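Local coordinates for protein acetyl-CoA C-acetyltransferase (Syntrophomonas wolfei subsp. wolfei, PDB 7N7Z) that probably catalyses the reversible thiolase reaction that condenses two acetyl-CoA molecules into acetoacetyl-CoA and free coenzyme A, at residues G383-C388 and M395-T400; P296-P301 and V331-E336; R97-A102 and S114-V119; A58-A63 and S89-S94. All blocks are in the same frame, centred on the assembly; numbering follows the deposited sequence.

Interaction 1: residues G383-C388 and M395-T400; sequences GGASLC and MASLWT
S386 and A396 face each other as a non-hydrogen-bonded pair in an antiparallel β hairpin, strands 382-387 and 394-400, within the large mixed sheet of the thiolase fold. Their CA atoms are only 4.0 Å apart, a spacing suited to small residues. The S386 hydroxyl, anti to its own backbone N (chi1 -178°), leans across to M395 O at 2.5 Å, a short hydrogen bond as modelled, while OG also brushes A396 CB. M395 O is gripped twice, since L387 N reaches it nearly along the C=O axis. With an alanine here the hydroxyl would be gone, and M395 O would probably keep L387 N as its one strong partner across the hairpin. On the same face, G384 has no side chain, which lets L398 lay its CD2 methyl over the strand 4.0 Å from G384 CA. The other face carries A385, S397 and W399. S397 OG sits between its backbone N and carbonyl carbon (chi1 54°), within weak bonding range of A385 O and 4.1 Å from A385 CB; the small methyl leaves it room. The W399 indole lies along its own strand toward S397; M96 and T99 of helix 94-107 pack on this face. The hydroxyl of S397 meets the indole edge in the ring plane, accepting a nearly straight bond from W399 NE1 at 3.1 Å.

Interaction 2: residues P296-P301 and V331-E336; sequences PAVAMP and VRMLKE
M333 and L334 of helix 324-336 bring this segment against A297, V298, M300 and P301 at the start of helix 296-307, an apolar packing in which the segments 296-301 and 331-336 cross at -50°, their axes 9.1 Å apart at the closest. M333 comes first. Its chain is fully extended, with CG anti to the backbone N (chi1 180°), so it runs across the gap and over A297: CG lies 3.5 Å and SD 3.4 Å from A297 CB, while the terminal CE goes on to V298 CG1 at 3.4 Å. Both carbon pairs are closer than ordinary van der Waals contact, so this end of the interface is packed tightly, and a long, unbranched thioether can lie over the small alanine and still reach V298. L334 follows, its branch turned toward the other helix at a chi1 of -95°, away from the usual staggered values. Its CD2 approaches A297 O at 3.8 Å and the P301 ring at CG, 3.9 Å away, while CD1 meets the M300 methyl less closely at 4.3 Å. A297 thus lies between the two side chains, and its small size allows its CA within 5.3 Å of that of L334. Around this pair, M333 also touches Y172 of helix 161-172, whereas M300 reaches on to W317 and V319 of strand 316-319 and to S386 of strand 382-387, seating helix 296-307 between its partner helix and the sheet.

Interaction 3: residues R97-A102 and S114-V119; sequences RATEIA and SLVTAV
V116 of strand 113-121 pushes its two methyls into the underside of helix 94-107; the segment 97-102 runs nearly antiparallel to 114-119 (168°), the axes 8.3 Å apart at the closest. This is where the contact is tight. With CG1 anti to its backbone N (chi1 178°), V116 sends that methyl to A98 CB at 3.6 Å and the other, CG2, to A102 CB at 3.5 Å, closer than usual for carbons. A98 and A102, one turn apart, present only methyls, so the helix can settle low over a branched valine. An alanine in place of V116 would take both methyls away and is likely to open a gap beneath A98 and A102. At the A102 end S114 adds its CB, 3.7 Å from A102 CB, while its hydroxyl is bonded to E54 and T111. The fit slackens beside T99, whose OG1 is held by G95 O and stands 4.0 Å from V116 CG1; the two side chains cross at about a right angle. The helix side turned from the strand is polar: R97 and E100 make salt bridges there with E54 and K110 of the second subunit. Helix 94-107 is the connection of a β-α-β crossover from strand 84-89 to strand 113-121; it passes over strand 54-58, which lies between them in the sheet, and its A98 touches V56 and A58 of that strand and V88 of strand 84-89.

Interaction 4: residues A58-A63 and S89-S94; sequences ATCLHA and SQNCAS
Two buried loops pack against each other here, where the parallel strands 54-58 and 84-89 end, and A58, T59 and C60 meet S89, N91 and S94 without a direct hydrogen bond between them. A58 CB rests on S94 O at 3.4 Å and near S94 CB, a place where two small residues let the chains come close. The S89 CB lies 3.5 Å from T59 O, and a water joins the loops by donating to C60 O at 2.8 Å while also bonding S89 OG at 2.7 Å. C60 SG, carried toward the other loop by a chi1 of 174°, comes to 3.5 Å from N91 OD1; the amide nitrogen of N91 is bonded to G390 O. Within 89-94, S94 braces the turn: its OG accepts from Q90 N at 2.8 Å and donates to N91 O at 3.0 Å, an oxygen that S94 N also reaches from the same face. The second subunit continues the sheet by antiparallel pairing at S89. The turn thus held presents C92, the predicted acyl-thioester nucleophile, just before helix 94-107, as in the active sites of thiolases, where the reactive cysteine sits at a helix N-terminus.

Interactions 1 and 4 converge on the predicted active site: C388, at the end of 383-388, brings its backbone O within 3.4 Å of CB of C92 in 89-94, and the L387 side chain lies about 4 Å from that of C92 and about 5 Å from that of H358. The 296-301 segment of interaction 2 also borders this site, P296 CG lying 3.3 Å from C388 N. S94 of interaction 4 begins helix 94-107, whose residues 97-102 form one side of interaction 3, and R97 NH1 lies 2.8 Å from Q90 OE1. Interaction 3 also meets interaction 1, M395 SD lying 3.5 Å from R97 N. Interactions 2 and 3, centres 25 Å apart, do not touch; interaction 1 lies against both.

Interaction 1: residues G383-C388 and M395-T400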
loop_
_atom_site.group_PDB
_atom_site.type_symbol
_atom_site.label_atom_id
_atom_site.label_comp_id
_atom_site.label_asym_id
_atom_site.label_seq_id
_atom_site.Cartn_x
_atom_site.Cartn_y
_atom_site.Cartn_z
ATOM N N GLY B 383 -10.252 -31.664 34.940
ATOM C CA GLY B 383 -9.779 -31.425 33.596
ATOM C C GLY B 383 -8.562 -30.521 33.588
ATOM O O GLY B 383 -8.284 -29.796 34.543
ATOM N N GLY B 384 -7.836 -30.580 32.481
ATOM C CA GLY B 384 -6.661 -29.747 32.295
ATOM C C GLY B 384 -6.500 -29.383 30.838
ATOM O O GLY B 384 -6.919 -30.126 29.945
ATOM N N ALA B 385 -5.892 -28.225 30.596
ATOM C CA ALA B 385 -5.675 -27.732 29.243
ATOM C C ALA B 385 -4.324 -27.042 29.173
ATOM O O ALA B 385 -3.983 -26.247 30.054
ATOM C CB ALA B 385 -6.787 -26.768 28.819
ATOM N N SER B 386 -3.562 -27.348 28.125
ATOM C CA SER B 386 -2.247 -26.757 27.923
ATOM C C SER B 386 -2.003 -26.616 26.428
ATOM O O SER B 386 -2.686 -27.234 25.608
ATOM C CB SER B 386 -1.144 -27.602 28.569
ATOM O OG SER B 386 0.124 -26.990 28.412
ATOM N N LEU B 387 -1.018 -25.791 26.082
ATOM C CA LEU B 387 -0.694 -25.566 24.680
ATOM C C LEU B 387 0.640 -24.843 24.578
ATOM O O LEU B 387 0.983 -24.022 25.436
ATOM C CB LEU B 387 -1.794 -24.760 23.974
ATOM C CG LEU B 387 -1.871 -23.253 24.240
ATOM C CD1 LEU B 387 -2.741 -22.589 23.184
ATOM C CD2 LEU B 387 -2.402 -22.959 25.633
ATOM N N CYS B 388 1.384 -25.163 23.522
ATOM C CA CYS B 388 2.627 -24.470 23.228
ATOM C C CYS B 388 2.334 -23.061 22.720
ATOM O O CYS B 388 1.201 -22.719 22.367
ATOM C CB CYS B 388 3.442 -25.247 22.195
ATOM S SG CYS B 388 2.732 -25.238 20.534
ATOM N N MET B 395 1.674 -22.445 28.347
ATOM C CA MET B 395 0.786 -22.346 29.494
ATOM C C MET B 395 0.062 -23.666 29.712
ATOM O O MET B 395 -0.070 -24.490 28.803
ATOM C CB MET B 395 -0.243 -21.222 29.314
ATOM C CG MET B 395 0.264 -19.851 29.718
ATOM S SD MET B 395 -1.012 -18.583 29.599
ATOM C CE MET B 395 -1.696 -18.646 31.255
ATOM N N ALA B 396 -0.408 -23.850 30.944
ATOM C CA ALA B 396 -1.231 -24.989 31.316
ATOM C C ALA B 396 -2.135 -24.564 32.463
ATOM O O ALA B 396 -1.788 -23.678 33.246
ATOM C CB ALA B 396 -0.381 -26.199 31.721
ATOM N N SER B 397 -3.300 -25.201 32.554
ATOM C CA SER B 397 -4.270 -24.860 33.584
ATOM C C SER B 397 -5.033 -26.113 33.987
ATOM O O SER B 397 -5.207 -27.036 33.186
ATOM C CB SER B 397 -5.242 -23.776 33.104
ATOM O OG SER B 397 -5.856 -24.143 31.881
ATOM N N LEU B 398 -5.486 -26.131 35.240
ATOM C CA LEU B 398 -6.202 -27.265 35.807
ATOM C C LEU B 398 -7.508 -26.793 36.427
ATOM O O LEU B 398 -7.579 -25.701 36.998
ATOM C CB LEU B 398 -5.357 -27.984 36.860
ATOM C CG LEU B 398 -4.043 -28.571 36.344
ATOM C CD1 LEU B 398 -3.091 -28.834 37.501
ATOM C CD2 LEU B 398 -4.298 -29.842 35.551
ATOM N N TRP B 399 -8.540 -27.627 36.309
ATOM C CA TRP B 399 -9.884 -27.263 36.732
ATOM C C TRP B 399 -10.577 -28.499 37.286
ATOM O O TRP B 399 -10.200 -29.634 36.980
ATOM C CB TRP B 399 -10.695 -26.672 35.570
ATOM C CG TRP B 399 -9.958 -25.624 34.768
ATOM C CD1 TRP B 399 -8.925 -25.828 33.895
ATOM C CD2 TRP B 399 -10.210 -24.214 34.766
ATOM N NE1 TRP B 399 -8.519 -24.634 33.354
ATOM C CE2 TRP B 399 -9.291 -23.627 33.872
ATOM C CE3 TRP B 399 -11.122 -23.391 35.432
ATOM C CZ2 TRP B 399 -9.256 -22.257 33.630
ATOM C CZ3 TRP B 399 -11.086 -22.029 35.191
ATOM C CH2 TRP B 399 -10.161 -21.476 34.296
ATOM N N THR B 400 -11.598 -28.268 38.110
ATOM C CA THR B 400 -12.399 -29.348 38.666
ATOM C C THR B 400 -13.858 -28.923 38.729
ATOM O O THR B 400 -14.173 -27.749 38.942
ATOM C CB THR B 400 -11.928 -29.758 40.071
ATOM O OG1 THR B 400 -12.652 -30.922 40.495
ATOM C CG2 THR B 400 -12.149 -28.631 41.077
#

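Interaction 2: residues P296-P301 and V331-E336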
loop_
_atom_site.group_PDB
_atom_site.type_symbol
_atom_site.label_atom_id
_atom_site.label_comp_id
_atom_site.label_asym_id
_atom_site.label_seq_id
_atom_site.Cartn_x
_atom_site.Cartn_y
_atom_site.Cartn_z
ATOM N N PRO B 296 4.389 -27.401 26.332
ATOM C CA PRO B 296 3.478 -28.180 27.187
ATOM C C PRO B 296 4.186 -29.237 28.016
ATOM O O PRO B 296 3.691 -29.602 29.089
ATOM C CB PRO B 296 2.503 -28.807 26.182
ATOM C CG PRO B 296 2.539 -27.895 24.999
ATOM C CD PRO B 296 3.949 -27.386 24.926
ATOM N N ALA B 297 5.333 -29.740 27.553
ATOM C CA ALA B 297 6.059 -30.748 28.316
ATOM C C ALA B 297 6.705 -30.172 29.568
ATOM O O ALA B 297 7.097 -30.938 30.455
ATOM C CB ALA B 297 7.124 -31.404 27.436
ATOM N N VAL B 298 6.830 -28.848 29.661
ATOM C CA VAL B 298 7.342 -28.207 30.860
ATOM C C VAL B 298 6.256 -27.457 31.624
ATOM O O VAL B 298 6.375 -27.294 32.843
ATOM C CB VAL B 298 8.519 -27.263 30.524
ATOM C CG1 VAL B 298 9.721 -28.062 30.041
ATOM C CG2 VAL B 298 8.111 -26.225 29.488
ATOM N N ALA B 299 5.196 -27.006 30.949
ATOM C CA ALA B 299 4.115 -26.312 31.637
ATOM C C ALA B 299 3.196 -27.287 32.363
ATOM O O ALA B 299 2.775 -27.022 33.494
ATOM C CB ALA B 299 3.315 -25.471 30.641
ATOM N N MET B 300 2.877 -28.418 31.733
ATOM C CA MET B 300 1.969 -29.374 32.361
ATOM C C MET B 300 2.512 -29.906 33.680
ATOM O O MET B 300 1.771 -29.891 34.678
ATOM C CB MET B 300 1.666 -30.513 31.383
ATOM C CG MET B 300 0.777 -30.108 30.223
ATOM S SD MET B 300 0.792 -31.334 28.902
ATOM C CE MET B 300 -0.252 -32.605 29.611
ATOM N N PRO B 301 3.759 -30.380 33.771
ATOM C CA PRO B 301 4.264 -30.812 35.084
ATOM C C PRO B 301 4.293 -29.691 36.106
ATOM O O PRO B 301 4.061 -29.939 37.296
ATOM C CB PRO B 301 5.678 -31.327 34.772
ATOM C CG PRO B 301 5.701 -31.564 33.296
ATOM C CD PRO B 301 4.761 -30.562 32.707
ATOM N N VAL B 331 5.092 -35.845 23.735
ATOM C CA VAL B 331 5.013 -37.194 24.294
ATOM C C VAL B 331 6.396 -37.676 24.705
ATOM O O VAL B 331 6.574 -38.263 25.779
ATOM C CB VAL B 331 4.363 -38.158 23.282
ATOM C CG1 VAL B 331 4.405 -39.589 23.808
ATOM C CG2 VAL B 331 2.934 -37.743 22.987
ATOM N N ARG B 332 7.397 -37.439 23.857
ATOM C CA ARG B 332 8.746 -37.908 24.153
ATOM C C ARG B 332 9.338 -37.165 25.344
ATOM O O ARG B 332 9.848 -37.787 26.284
ATOM C CB ARG B 332 9.636 -37.751 22.920
ATOM C CG ARG B 332 10.944 -38.522 23.002
ATOM C CD ARG B 332 10.750 -39.995 22.680
ATOM N NE ARG B 332 10.380 -40.204 21.285
ATOM C CZ ARG B 332 11.232 -40.161 20.269
ATOM N NH1 ARG B 332 12.519 -39.918 20.454
ATOM N NH2 ARG B 332 10.779 -40.365 19.035
ATOM N N MET B 333 9.282 -35.832 25.325
ATOM C CA MET B 333 9.846 -35.066 26.432
ATOM C C MET B 333 9.138 -35.392 27.741
ATOM O O MET B 333 9.774 -35.460 28.799
ATOM C CB MET B 333 9.766 -33.567 26.143
ATOM C CG MET B 333 10.334 -32.711 27.268
ATOM S SD MET B 333 10.491 -30.963 26.858
ATOM C CE MET B 333 11.402 -30.374 28.285
ATOM N N LEU B 334 7.819 -35.596 27.691
ATOM C CA LEU B 334 7.090 -35.942 28.906
ATOM C C LEU B 334 7.506 -37.308 29.438
ATOM O O LEU B 334 7.426 -37.549 30.646
ATOM C CB LEU B 334 5.582 -35.919 28.646
ATOM C CG LEU B 334 4.815 -34.636 28.979
ATOM C CD1 LEU B 334 3.317 -34.875 28.817
ATOM C CD2 LEU B 334 5.119 -34.124 30.383
ATOM N N LYS B 335 7.943 -38.210 28.558
ATOM C CA LYS B 335 8.406 -39.517 29.008
ATOM C C LYS B 335 9.843 -39.456 29.511
ATOM O O LYS B 335 10.192 -40.134 30.485
ATOM C CB LYS B 335 8.288 -40.537 27.872
ATOM C CG LYS B 335 9.005 -41.858 28.136
ATOM C CD LYS B 335 8.929 -42.790 26.938
ATOM C CE LYS B 335 9.239 -44.223 27.337
ATOM N NZ LYS B 335 9.365 -45.124 26.159
ATOM N N GLU B 336 10.686 -38.650 28.864
ATOM C CA GLU B 336 12.116 -38.663 29.159
ATOM C C GLU B 336 12.451 -37.780 30.355
ATOM O O GLU B 336 13.052 -38.240 31.330
ATOM C CB GLU B 336 12.901 -38.217 27.922
ATOM C CG GLU B 336 13.045 -39.301 26.866
ATOM C CD GLU B 336 13.586 -38.775 25.552
ATOM O OE1 GLU B 336 13.665 -37.538 25.389
ATOM O OE2 GLU B 336 13.934 -39.600 24.683
#

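Interaction 3: residues R97-A102 and S114-V119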
loop_
_atom_site.group_PDB
_atom_site.type_symbol
_atom_site.label_atom_id
_atom_site.label_comp_id
_atom_site.label_asym_id
_atom_site.label_seq_id
_atom_site.Cartn_x
_atom_site.Cartn_y
_atom_site.Cartn_z
ATOM N N ARG B 97 -3.942 -16.779 28.910
ATOM C CA ARG B 97 -3.367 -15.726 29.742
ATOM C C ARG B 97 -4.418 -14.694 30.134
ATOM O O ARG B 97 -4.401 -14.187 31.261
ATOM C CB ARG B 97 -2.201 -15.045 29.018
ATOM C CG ARG B 97 -1.372 -14.109 29.903
ATOM C CD ARG B 97 -0.677 -14.860 31.039
ATOM N NE ARG B 97 0.004 -13.966 31.970
ATOM C CZ ARG B 97 1.288 -13.633 31.898
ATOM N NH1 ARG B 97 2.066 -14.078 30.925
ATOM N NH2 ARG B 97 1.802 -12.832 32.827
ATOM N N ALA B 98 -5.332 -14.365 29.216
ATOM C CA ALA B 98 -6.480 -13.545 29.586
ATOM C C ALA B 98 -7.253 -14.187 30.730
ATOM O O ALA B 98 -7.711 -13.498 31.648
ATOM C CB ALA B 98 -7.391 -13.335 28.377
ATOM N N THR B 99 -7.402 -15.513 30.688
ATOM C CA THR B 99 -8.077 -16.219 31.769
ATOM C C THR B 99 -7.338 -16.035 33.088
ATOM O O THR B 99 -7.961 -15.785 34.127
ATOM C CB THR B 99 -8.196 -17.704 31.423
ATOM O OG1 THR B 99 -9.028 -17.859 30.267
ATOM C CG2 THR B 99 -8.793 -18.485 32.585
ATOM N N GLU B 100 -6.009 -16.149 33.067
ATOM C CA GLU B 100 -5.234 -15.981 34.292
ATOM C C GLU B 100 -5.366 -14.563 34.834
ATOM O O GLU B 100 -5.649 -14.363 36.021
ATOM C CB GLU B 100 -3.765 -16.322 34.034
ATOM C CG GLU B 100 -2.963 -16.546 35.306
ATOM C CD GLU B 100 -1.487 -16.780 35.044
ATOM O OE1 GLU B 100 -0.899 -17.664 35.704
ATOM O OE2 GLU B 100 -0.910 -16.077 34.187
ATOM N N ILE B 101 -5.158 -13.563 33.975
ATOM C CA ILE B 101 -5.223 -12.172 34.419
ATOM C C ILE B 101 -6.557 -11.897 35.101
ATOM O O ILE B 101 -6.616 -11.286 36.175
ATOM C CB ILE B 101 -4.991 -11.218 33.233
ATOM C CG1 ILE B 101 -3.542 -11.312 32.750
ATOM C CG2 ILE B 101 -5.328 -9.785 33.629
ATOM C CD1 ILE B 101 -3.328 -10.768 31.351
ATOM N N ALA B 102 -7.651 -12.343 34.482
ATOM C CA ALA B 102 -8.969 -12.131 35.070
ATOM C C ALA B 102 -9.123 -12.901 36.375
ATOM O O ALA B 102 -9.625 -12.359 37.367
ATOM C CB ALA B 102 -10.056 -12.544 34.079
ATOM N N SER B 114 -15.643 -11.235 35.990
ATOM C CA SER B 114 -14.769 -10.841 34.895
ATOM C C SER B 114 -15.170 -11.585 33.632
ATOM O O SER B 114 -15.357 -12.806 33.657
ATOM C CB SER B 114 -13.300 -11.127 35.226
ATOM O OG SER B 114 -12.805 -10.213 36.190
ATOM N N LEU B 115 -15.307 -10.847 32.536
ATOM C CA LEU B 115 -15.535 -11.436 31.226
ATOM C C LEU B 115 -14.194 -11.612 30.525
ATOM O O LEU B 115 -13.362 -10.700 30.528
ATOM C CB LEU B 115 -16.462 -10.553 30.391
ATOM C CG LEU B 115 -16.629 -10.944 28.921
ATOM C CD1 LEU B 115 -17.154 -12.366 28.793
ATOM C CD2 LEU B 115 -17.550 -9.965 28.209
ATOM N N VAL B 116 -13.979 -12.787 29.943
ATOM C CA VAL B 116 -12.782 -13.069 29.160
ATOM C C VAL B 116 -13.225 -13.418 27.747
ATOM O O VAL B 116 -14.016 -14.349 27.554
ATOM C CB VAL B 116 -11.944 -14.205 29.767
ATOM C CG1 VAL B 116 -10.738 -14.504 28.883
ATOM C CG2 VAL B 116 -11.501 -13.845 31.173
ATOM N N THR B 117 -12.727 -12.669 26.770
ATOM C CA THR B 117 -12.970 -12.949 25.362
ATOM C C THR B 117 -11.651 -13.305 24.692
ATOM O O THR B 117 -10.607 -12.722 25.002
ATOM C CB THR B 117 -13.609 -11.753 24.650
ATOM O OG1 THR B 117 -12.738 -10.619 24.732
ATOM C CG2 THR B 117 -14.950 -11.413 25.277
ATOM N N ALA B 118 -11.705 -14.272 23.780
ATOM C CA ALA B 118 -10.530 -14.722 23.043
ATOM C C ALA B 118 -10.943 -14.909 21.593
ATOM O O ALA B 118 -11.855 -15.689 21.308
ATOM C CB ALA B 118 -9.973 -16.023 23.628
ATOM N N VAL B 119 -10.287 -14.193 20.680
ATOM C CA VAL B 119 -10.738 -14.142 19.297
ATOM C C VAL B 119 -9.539 -14.033 18.370
ATOM O O VAL B 119 -8.507 -13.447 18.714
ATOM C CB VAL B 119 -11.712 -12.964 19.063
ATOM C CG1 VAL B 119 -11.003 -11.632 19.284
ATOM C CG2 VAL B 119 -12.296 -13.036 17.660
#

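Interaction 4: residues A58-A63 and S89-S94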
loop_
_atom_site.group_PDB
_atom_site.type_symbol
_atom_site.label_atom_id
_atom_site.label_comp_id
_atom_site.label_asym_id
_atom_site.label_seq_id
_atom_site.Cartn_x
_atom_site.Cartn_y
_atom_site.Cartn_z
ATOM N N ALA B 58 -8.526 -11.319 24.706
ATOM C CA ALA B 58 -7.370 -11.995 24.141
ATOM C C ALA B 58 -7.443 -11.972 22.621
ATOM O O ALA B 58 -8.510 -12.188 22.037
ATOM C CB ALA B 58 -7.282 -13.439 24.635
ATOM N N THR B 59 -6.306 -11.699 21.989
ATOM C CA THR B 59 -6.173 -11.745 20.540
ATOM C C THR B 59 -4.699 -11.602 20.201
ATOM O O THR B 59 -3.947 -10.950 20.930
ATOM C CB THR B 59 -6.987 -10.643 19.848
ATOM O OG1 THR B 59 -7.159 -10.975 18.464
ATOM C CG2 THR B 59 -6.279 -9.298 19.955
ATOM N N CYS B 60 -4.296 -12.216 19.089
ATOM C CA CYS B 60 -2.897 -12.157 18.685
ATOM C C CYS B 60 -2.625 -11.000 17.727
ATOM O O CYS B 60 -1.575 -10.357 17.827
ATOM C CB CYS B 60 -2.474 -13.487 18.052
ATOM S SG CYS B 60 -0.801 -13.507 17.349
ATOM N N LEU B 61 -3.550 -10.705 16.811
ATOM C CA LEU B 61 -3.368 -9.651 15.809
ATOM C C LEU B 61 -4.425 -8.564 16.016
ATOM O O LEU B 61 -5.546 -8.649 15.505
ATOM C CB LEU B 61 -3.418 -10.225 14.382
ATOM C CG LEU B 61 -2.101 -10.775 13.817
ATOM C CD1 LEU B 61 -1.105 -9.661 13.532
ATOM C CD2 LEU B 61 -1.478 -11.793 14.749
ATOM N N HIS B 62 -4.035 -7.534 16.772
ATOM C CA HIS B 62 -4.885 -6.372 17.019
ATOM C C HIS B 62 -5.210 -5.622 15.732
ATOM O O HIS B 62 -6.352 -5.194 15.523
ATOM C CB HIS B 62 -4.158 -5.457 18.010
ATOM C CG HIS B 62 -4.730 -4.077 18.133
ATOM N ND1 HIS B 62 -3.983 -3.017 18.600
ATOM C CD2 HIS B 62 -5.972 -3.590 17.903
ATOM C CE1 HIS B 62 -4.733 -1.930 18.627
ATOM N NE2 HIS B 62 -5.944 -2.250 18.208
ATOM N N ALA B 63 -4.214 -5.448 14.865
ATOM C CA ALA B 63 -4.308 -4.507 13.756
ATOM C C ALA B 63 -5.626 -4.632 13.002
ATOM O O ALA B 63 -6.062 -5.733 12.658
ATOM C CB ALA B 63 -3.136 -4.731 12.798
ATOM N N SER B 89 -1.938 -10.502 24.938
ATOM C CA SER B 89 -1.453 -11.393 23.896
ATOM C C SER B 89 -0.315 -12.242 24.439
ATOM O O SER B 89 0.652 -11.711 24.993
ATOM C CB SER B 89 -0.980 -10.608 22.666
ATOM O OG SER B 89 -0.534 -11.491 21.652
ATOM N N GLN B 90 -0.449 -13.556 24.293
ATOM C CA GLN B 90 0.628 -14.520 24.494
ATOM C C GLN B 90 0.619 -15.522 23.345
ATOM O O GLN B 90 0.679 -16.739 23.533
ATOM C CB GLN B 90 0.501 -15.217 25.848
ATOM C CG GLN B 90 1.768 -15.948 26.288
ATOM C CD GLN B 90 1.788 -16.272 27.775
ATOM O OE1 GLN B 90 1.317 -15.490 28.601
ATOM N NE2 GLN B 90 2.345 -17.429 28.121
ATOM N N ASN B 91 0.531 -14.989 22.122
ATOM C CA ASN B 91 0.391 -15.779 20.902
ATOM C C ASN B 91 -0.695 -16.840 21.066
ATOM O O ASN B 91 -1.866 -16.501 21.270
ATOM C CB ASN B 91 1.738 -16.398 20.512
ATOM C CG ASN B 91 2.606 -15.444 19.713
ATOM O OD1 ASN B 91 2.104 -14.620 18.948
ATOM N ND2 ASN B 91 3.919 -15.554 19.884
ATOM N N CYS B 92 -0.332 -18.121 20.985
ATOM C CA CYS B 92 -1.349 -19.168 20.985
ATOM C C CYS B 92 -2.044 -19.281 22.337
ATOM O O CYS B 92 -3.203 -19.707 22.399
ATOM C CB CYS B 92 -0.717 -20.503 20.596
ATOM S SG CYS B 92 0.416 -20.388 19.189
ATOM N N ALA B 93 -1.364 -18.907 23.419
ATOM C CA ALA B 93 -1.930 -18.971 24.759
ATOM C C ALA B 93 -2.588 -17.663 25.176
ATOM O O ALA B 93 -2.807 -17.443 26.374
ATOM C CB ALA B 93 -0.849 -19.354 25.772
ATOM N N SER B 94 -2.905 -16.793 24.216
ATOM C CA SER B 94 -3.521 -15.511 24.535
ATOM C C SER B 94 -4.776 -15.700 25.380
ATOM O O SER B 94 -4.939 -15.065 26.427
ATOM C CB SER B 94 -3.848 -14.767 23.241
ATOM O OG SER B 94 -2.727 -14.041 22.775
HETATM O O HOH W 1 0.691 -10.804 19.355
#